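Local coordinates for 70 kDa protein (PDB 4B2N) that oxidatively cleaves the polyisoprene chains of natural rubber as a processive dioxygenase carrying two covalently bound c-type hemes, at residues 125-136 with 544-552; 197-205 with 555-563. All blocks are in the same frame, centred on the assembly; numbering follows the deposited sequence.

The second segments of the two contacts follow one another closely: 544-552 belongs to contact 1 and 555-563 to contact 2, with two residues between them. Each meets a much earlier part of the chain, 125-136 and 197-205 respectively, so the two connections cross along the sequence. The centres of the two contacts are about 23 Å apart, and apart from the near-continuity of the later segments they do not touch. Contact 1 is the more peripheral, its centre about 29 Å from that of the chain against about 21 Å for contact 2. Neither lies at an annotated heme site, but the side chain of Tyr560 in contact 2 comes within about 10 Å of a bound heme c.

Contact 1 of 2, residues 125-136 with 544-552; sequences GYLIRPPDFEEQ and AGIGGKNAG
Tyr126 and Asp132 each take one backbone N-H from the glycine-rich loop 544-552, and these are two clear hydrogen bonds between the segments. The hydroxyl OH of Tyr126 accepts from Lys549 N at 3.2 Å, a bent bond with an N-H...O angle of 141°. The bond to Asp132 is straighter: Ile546 N reaches OD2 at 3.0 Å and 167°, arriving on the syn side and slightly out of the carboxylate plane. With chi1 at 60°, CG of Asp132 lies between its backbone N and carbonyl carbon, and OD2 comes to Ile546 N. Although Asp132 occupies the N-cap position of helix 133-141, its side chain makes no capping bond there.

The loop accounts for other polar groups itself. Gly548 N bonds to Gly545 O across a type II beta turn, and Gly545 N to Lys549 O. On the opposing segment, Phe133 N closes a type I turn onto Pro130 O. The long side chain of Lys549 passes Tyr126 CE1, and its NZ finds partners beyond the segments, a salt bridge to Asp620 and the carbonyl of Trp124; Asn550 OD1 receives Arg140 NH1.

Apolar contacts fill in between. Pro131 CG sits 3.5 Å from Ile546 CD1, the two side chains crossing at about a right angle, while Gly547 CA lies 3.7 Å from Tyr126 CE1. Pro130 CB adds a looser approach to Ile546 CB, at 4.1 Å.

Side-chain acceptors on 125-136 thus pair with main-chain donors of 544-552, so the loop backbone is probably held at two points, by Tyr126 and by Asp132 at the start of helix 133-141, whereas the charge of Lys549 is probably offset by Asp620.

Contact 2 of 2, residues 197-205 with 555-563; sequences SRLGTASEA and YSFASYDWQ
The contact joins the loop after the heme-binding CXXCH motif, whose Cys191, Cys194 and His195 hold one heme c, to a 3-10 turn, 557-559, that leads into the short antiparallel pair of strands 560-561 and 566-567. Backbone meets backbone where Gly200 N donates to Tyr555 O at 2.7 Å. Close by, Gly200 CA lies 3.5 Å from Phe557 CD1.

Glu204 carries the other polar link. Its OE1 accepts Phe557 N at 2.8 Å and 163° through the syn lone pair, and Thr201 N of its own loop on the anti side, so two main-chain donors grip one oxygen. Glu204 slides past Phe557 in the opposite direction, its CB over one ring face toward the rim; Trp562 CH2 meets the opposite face, also toward the rim.

Leu199 supplies the apolar end. With CG anti to the backbone N (chi1 177°), the branch reaches Tyr560, and its CD2 lies over the ring centre, 4.0 Å from the centroid, while Tyr560 OH is bonded to Trp510 O. At the other end, Arg198 CB packs 3.7 Å from Tyr555 CD2; NE of Arg198 is bonded to Pro145 O. One water spans Tyr555 OH and Ala202 N; a second donates to Glu204 OE2 and to Ser556 OG, which is also hydrogen-bonded to Asp554 OD2, and accepts from Ala558 N at 3.0 Å.

Contact 1 of 2, residues 125-136 with 544-552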
# COMPACT_ATOMS: atom_id res chain seq x y z
N GLY A 125 -25.62 -4.81 -15.47
CA GLY A 125 -26.66 -4.55 -16.49
C GLY A 125 -26.79 -5.66 -17.54
O GLY A 125 -27.48 -5.44 -18.53
N TYR A 126 -26.24 -6.86 -17.30
CA TYR A 126 -26.38 -7.97 -18.25
C TYR A 126 -27.59 -8.76 -17.74
O TYR A 126 -27.92 -8.69 -16.53
CB TYR A 126 -25.15 -8.88 -18.26
CG TYR A 126 -23.90 -8.24 -18.85
CD1 TYR A 126 -23.94 -7.01 -19.57
CD2 TYR A 126 -22.71 -8.88 -18.75
CE1 TYR A 126 -22.75 -6.43 -20.15
CE2 TYR A 126 -21.53 -8.35 -19.29
CZ TYR A 126 -21.58 -7.15 -20.01
OH TYR A 126 -20.41 -6.66 -20.52
N LEU A 127 -28.23 -9.50 -18.63
CA LEU A 127 -29.39 -10.26 -18.17
C LEU A 127 -29.03 -11.71 -17.91
O LEU A 127 -29.65 -12.32 -17.06
CB LEU A 127 -30.52 -10.22 -19.20
CG LEU A 127 -31.12 -8.83 -19.43
CD1 LEU A 127 -32.01 -8.82 -20.68
CD2 LEU A 127 -31.95 -8.39 -18.23
N ILE A 128 -28.10 -12.28 -18.69
CA ILE A 128 -27.67 -13.67 -18.48
C ILE A 128 -26.14 -13.78 -18.47
O ILE A 128 -25.40 -12.87 -18.90
CB ILE A 128 -28.26 -14.62 -19.55
CG1 ILE A 128 -27.72 -14.20 -20.91
CG2 ILE A 128 -29.81 -14.73 -19.43
CD1 ILE A 128 -27.85 -15.29 -21.95
N ARG A 129 -25.63 -14.87 -17.93
CA ARG A 129 -24.16 -14.97 -17.64
C ARG A 129 -23.43 -15.03 -18.95
O ARG A 129 -23.70 -15.91 -19.78
CB ARG A 129 -23.87 -16.26 -16.86
CG ARG A 129 -22.37 -16.61 -16.69
CD ARG A 129 -22.15 -17.97 -15.98
NE ARG A 129 -23.14 -17.93 -14.93
CZ ARG A 129 -22.98 -17.31 -13.78
NH1 ARG A 129 -21.78 -16.80 -13.41
NH2 ARG A 129 -24.04 -17.25 -13.00
N PRO A 130 -22.49 -14.10 -19.18
CA PRO A 130 -21.76 -14.22 -20.40
C PRO A 130 -20.64 -15.31 -20.25
O PRO A 130 -20.28 -15.64 -19.13
CB PRO A 130 -21.19 -12.83 -20.59
CG PRO A 130 -20.92 -12.37 -19.16
CD PRO A 130 -22.14 -12.89 -18.40
N PRO A 131 -20.20 -15.92 -21.35
CA PRO A 131 -19.30 -17.07 -21.15
C PRO A 131 -17.91 -16.60 -20.82
O PRO A 131 -17.08 -17.41 -20.37
CB PRO A 131 -19.32 -17.79 -22.49
CG PRO A 131 -19.75 -16.76 -23.49
CD PRO A 131 -20.75 -15.91 -22.72
N ASP A 132 -17.67 -15.30 -21.03
CA ASP A 132 -16.39 -14.70 -20.55
C ASP A 132 -16.49 -14.01 -19.17
O ASP A 132 -15.66 -13.16 -18.81
CB ASP A 132 -15.82 -13.75 -21.59
CG ASP A 132 -16.76 -12.58 -21.90
OD1 ASP A 132 -17.89 -12.58 -21.41
OD2 ASP A 132 -16.32 -11.67 -22.61
N PHE A 133 -17.51 -14.40 -18.37
CA PHE A 133 -17.78 -13.78 -17.09
C PHE A 133 -16.48 -13.64 -16.25
O PHE A 133 -16.16 -12.60 -15.72
CB PHE A 133 -18.78 -14.65 -16.32
CG PHE A 133 -19.03 -14.18 -14.90
CD1 PHE A 133 -19.72 -13.00 -14.65
CD2 PHE A 133 -18.54 -14.94 -13.79
CE1 PHE A 133 -19.94 -12.59 -13.33
CE2 PHE A 133 -18.77 -14.53 -12.46
CZ PHE A 133 -19.45 -13.32 -12.24
N GLU A 134 -15.73 -14.71 -16.13
CA GLU A 134 -14.62 -14.70 -15.20
C GLU A 134 -13.57 -13.66 -15.67
O GLU A 134 -13.06 -12.84 -14.90
CB GLU A 134 -14.11 -16.17 -15.12
CG GLU A 134 -13.28 -16.46 -13.89
CD GLU A 134 -12.76 -17.89 -13.90
OE1 GLU A 134 -13.57 -18.86 -14.06
OE2 GLU A 134 -11.53 -17.98 -13.74
N GLU A 135 -13.35 -13.57 -16.98
CA GLU A 135 -12.49 -12.51 -17.50
C GLU A 135 -13.06 -11.11 -17.31
O GLU A 135 -12.31 -10.17 -17.04
CB GLU A 135 -12.20 -12.75 -18.98
CG GLU A 135 -11.36 -11.63 -19.60
CD GLU A 135 -10.90 -11.99 -21.02
OE1 GLU A 135 -11.72 -12.08 -21.95
OE2 GLU A 135 -9.72 -12.26 -21.18
N GLN A 136 -14.36 -10.92 -17.57
CA GLN A 136 -14.98 -9.62 -17.35
C GLN A 136 -14.87 -9.12 -15.91
O GLN A 136 -14.72 -7.91 -15.69
CB GLN A 136 -16.48 -9.65 -17.80
CG GLN A 136 -16.55 -9.72 -19.34
CD GLN A 136 -17.91 -9.30 -19.86
OE1 GLN A 136 -18.61 -10.06 -20.57
NE2 GLN A 136 -18.27 -8.08 -19.56
N ALA A 544 -13.94 -4.68 -24.82
CA ALA A 544 -15.06 -4.91 -23.96
C ALA A 544 -15.37 -6.41 -24.02
O ALA A 544 -14.92 -7.13 -24.93
CB ALA A 544 -16.27 -4.07 -24.45
N GLY A 545 -16.09 -6.95 -23.05
CA GLY A 545 -16.43 -8.35 -23.11
C GLY A 545 -17.81 -8.53 -23.79
O GLY A 545 -18.38 -7.58 -24.32
N ILE A 546 -18.30 -9.76 -23.81
CA ILE A 546 -19.67 -10.10 -24.32
C ILE A 546 -20.72 -9.38 -23.53
O ILE A 546 -20.83 -9.52 -22.29
CB ILE A 546 -19.93 -11.58 -24.27
CG1 ILE A 546 -18.98 -12.24 -25.28
CG2 ILE A 546 -21.39 -11.90 -24.63
CD1 ILE A 546 -18.91 -13.73 -25.07
N GLY A 547 -21.55 -8.63 -24.24
CA GLY A 547 -22.44 -7.65 -23.58
C GLY A 547 -22.00 -6.21 -23.89
O GLY A 547 -22.76 -5.23 -23.65
N GLY A 548 -20.77 -6.05 -24.36
CA GLY A 548 -20.37 -4.72 -24.79
C GLY A 548 -19.83 -3.79 -23.72
O GLY A 548 -19.59 -2.62 -24.00
N LYS A 549 -19.67 -4.29 -22.49
CA LYS A 549 -19.08 -3.50 -21.43
C LYS A 549 -17.83 -4.19 -20.87
O LYS A 549 -17.43 -5.25 -21.34
CB LYS A 549 -20.09 -3.25 -20.30
CG LYS A 549 -21.45 -2.74 -20.80
CD LYS A 549 -22.35 -2.40 -19.61
CE LYS A 549 -23.79 -2.13 -20.06
NZ LYS A 549 -24.61 -1.86 -18.84
N ASN A 550 -17.23 -3.57 -19.86
CA ASN A 550 -16.03 -4.11 -19.15
C ASN A 550 -14.76 -4.20 -19.95
O ASN A 550 -14.00 -5.17 -19.83
CB ASN A 550 -16.37 -5.45 -18.51
CG ASN A 550 -17.54 -5.30 -17.52
OD1 ASN A 550 -17.63 -4.28 -16.89
ND2 ASN A 550 -18.39 -6.26 -17.42
N ALA A 551 -14.45 -3.18 -20.73
CA ALA A 551 -13.07 -3.06 -21.13
C ALA A 551 -12.22 -2.81 -19.88
O ALA A 551 -12.67 -2.16 -18.96
CB ALA A 551 -12.93 -1.84 -22.04
N GLY A 552 -10.98 -3.27 -19.86
CA GLY A 552 -10.18 -3.20 -18.68
C GLY A 552 -8.90 -2.53 -19.12
O GLY A 552 -8.74 -2.08 -20.31

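Contact 2 of 2, residues 197-205 with 555-563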
# COMPACT_ATOMS: atom_id res chain seq x y z
N SER A 197 -0.28 -7.47 -8.75
CA SER A 197 -0.79 -7.36 -10.13
C SER A 197 0.10 -8.17 -11.03
O SER A 197 1.12 -8.63 -10.57
CB SER A 197 -0.76 -5.90 -10.60
OG SER A 197 0.54 -5.35 -10.36
N ARG A 198 -0.29 -8.32 -12.30
CA ARG A 198 0.54 -9.02 -13.28
C ARG A 198 1.06 -7.92 -14.14
O ARG A 198 0.26 -7.06 -14.52
CB ARG A 198 -0.36 -9.94 -14.12
CG ARG A 198 -0.77 -11.20 -13.38
CD ARG A 198 -1.50 -12.13 -14.36
NE ARG A 198 -1.89 -13.37 -13.69
CZ ARG A 198 -1.12 -14.46 -13.65
NH1 ARG A 198 0.12 -14.41 -14.18
NH2 ARG A 198 -1.51 -15.52 -12.99
N LEU A 199 2.35 -7.96 -14.47
CA LEU A 199 2.86 -7.19 -15.58
C LEU A 199 3.31 -8.19 -16.66
O LEU A 199 4.33 -8.89 -16.45
CB LEU A 199 4.04 -6.33 -15.12
CG LEU A 199 4.68 -5.54 -16.25
CD1 LEU A 199 3.58 -4.71 -16.96
CD2 LEU A 199 5.78 -4.63 -15.71
N GLY A 200 2.62 -8.14 -17.83
CA GLY A 200 2.65 -9.19 -18.86
C GLY A 200 1.52 -10.18 -18.62
O GLY A 200 1.17 -10.44 -17.47
N THR A 201 0.95 -10.70 -19.68
CA THR A 201 0.03 -11.78 -19.59
C THR A 201 0.75 -12.96 -18.92
O THR A 201 2.01 -13.01 -18.78
CB THR A 201 -0.47 -12.23 -21.01
OG1 THR A 201 0.66 -12.70 -21.77
CG2 THR A 201 -1.06 -11.09 -21.74
N ALA A 202 -0.05 -13.89 -18.47
CA ALA A 202 0.48 -15.09 -17.89
C ALA A 202 1.39 -15.83 -18.88
O ALA A 202 2.29 -16.48 -18.45
CB ALA A 202 -0.69 -15.97 -17.40
N SER A 203 1.13 -15.77 -20.18
CA SER A 203 2.08 -16.29 -21.22
C SER A 203 3.40 -15.51 -21.24
O SER A 203 4.45 -16.07 -21.61
CB SER A 203 1.50 -16.10 -22.62
OG SER A 203 0.36 -16.88 -22.75
N GLU A 204 3.38 -14.24 -20.90
CA GLU A 204 4.61 -13.50 -21.00
C GLU A 204 5.44 -13.44 -19.74
O GLU A 204 6.66 -13.12 -19.80
CB GLU A 204 4.33 -12.07 -21.43
CG GLU A 204 3.30 -11.97 -22.55
CD GLU A 204 3.11 -10.52 -22.87
OE1 GLU A 204 2.60 -9.81 -21.99
OE2 GLU A 204 3.50 -10.15 -23.99
N ALA A 205 4.82 -13.65 -18.57
CA ALA A 205 5.54 -13.49 -17.31
C ALA A 205 4.88 -14.30 -16.22
O ALA A 205 3.64 -14.43 -16.15
CB ALA A 205 5.62 -11.99 -16.88
N TYR A 555 -2.75 -5.33 -19.53
CA TYR A 555 -1.46 -5.43 -18.74
C TYR A 555 -0.40 -6.26 -19.46
O TYR A 555 0.55 -6.77 -18.84
CB TYR A 555 -1.72 -6.02 -17.34
CG TYR A 555 -2.44 -7.37 -17.36
CD1 TYR A 555 -3.83 -7.43 -17.45
CD2 TYR A 555 -1.73 -8.57 -17.23
CE1 TYR A 555 -4.49 -8.66 -17.42
CE2 TYR A 555 -2.39 -9.81 -17.22
CZ TYR A 555 -3.75 -9.84 -17.36
OH TYR A 555 -4.41 -11.05 -17.34
N SER A 556 -0.54 -6.42 -20.78
CA SER A 556 0.42 -7.18 -21.57
C SER A 556 1.69 -6.35 -21.81
O SER A 556 1.69 -5.08 -21.64
CB SER A 556 -0.25 -7.62 -22.90
OG SER A 556 -0.16 -6.56 -23.85
N PHE A 557 2.79 -7.02 -22.17
CA PHE A 557 4.07 -6.28 -22.39
C PHE A 557 3.92 -5.17 -23.41
O PHE A 557 4.57 -4.12 -23.28
CB PHE A 557 5.22 -7.19 -22.78
CG PHE A 557 5.88 -7.94 -21.61
CD1 PHE A 557 5.52 -7.75 -20.27
CD2 PHE A 557 6.87 -8.89 -21.90
CE1 PHE A 557 6.16 -8.50 -19.27
CE2 PHE A 557 7.49 -9.60 -20.91
CZ PHE A 557 7.17 -9.38 -19.58
N ALA A 558 2.98 -5.32 -24.35
CA ALA A 558 2.78 -4.32 -25.45
C ALA A 558 2.25 -2.97 -24.94
O ALA A 558 2.45 -1.95 -25.60
CB ALA A 558 1.86 -4.85 -26.54
N SER A 559 1.64 -2.98 -23.76
CA SER A 559 1.12 -1.79 -23.13
C SER A 559 2.13 -1.09 -22.29
O SER A 559 1.89 0.02 -21.88
CB SER A 559 -0.08 -2.08 -22.26
OG SER A 559 -1.12 -2.55 -23.13
N TYR A 560 3.25 -1.77 -22.03
CA TYR A 560 4.32 -1.20 -21.22
C TYR A 560 5.32 -0.55 -22.14
O TYR A 560 5.41 -0.95 -23.31
CB TYR A 560 4.92 -2.27 -20.28
CG TYR A 560 5.40 -1.67 -18.95
CD1 TYR A 560 4.50 -1.25 -18.00
CD2 TYR A 560 6.73 -1.51 -18.69
CE1 TYR A 560 4.87 -0.74 -16.79
CE2 TYR A 560 7.14 -1.01 -17.44
CZ TYR A 560 6.22 -0.59 -16.53
OH TYR A 560 6.62 -0.11 -15.35
N ASP A 561 5.96 0.52 -21.63
CA ASP A 561 6.96 1.34 -22.36
C ASP A 561 8.32 0.91 -21.85
O ASP A 561 8.71 1.28 -20.73
CB ASP A 561 6.73 2.82 -22.07
CG ASP A 561 7.67 3.74 -22.89
OD1 ASP A 561 8.72 3.23 -23.32
OD2 ASP A 561 7.32 4.93 -23.07
N TRP A 562 9.08 0.16 -22.68
CA TRP A 562 10.35 -0.36 -22.26
C TRP A 562 11.44 0.67 -22.44
O TRP A 562 12.59 0.40 -22.11
CB TRP A 562 10.67 -1.72 -22.93
CG TRP A 562 9.58 -2.64 -22.60
CD1 TRP A 562 8.43 -2.90 -23.34
CD2 TRP A 562 9.41 -3.34 -21.33
NE1 TRP A 562 7.61 -3.77 -22.65
CE2 TRP A 562 8.15 -4.07 -21.43
CE3 TRP A 562 10.19 -3.47 -20.18
CZ2 TRP A 562 7.67 -4.85 -20.36
CZ3 TRP A 562 9.73 -4.30 -19.15
CH2 TRP A 562 8.50 -4.97 -19.24
N GLN A 563 11.13 1.85 -22.95
CA GLN A 563 12.19 2.86 -23.06
C GLN A 563 12.15 3.88 -21.95
O GLN A 563 13.14 4.13 -21.29
CB GLN A 563 12.15 3.61 -24.37
CG GLN A 563 12.36 2.72 -25.58
CD GLN A 563 11.76 3.38 -26.83
OE1 GLN A 563 11.62 4.61 -26.89
NE2 GLN A 563 11.38 2.56 -27.81
O HOH W 1 -2.95 -13.27 -18.14
O HOH W 2 2.16 -7.98 -25.33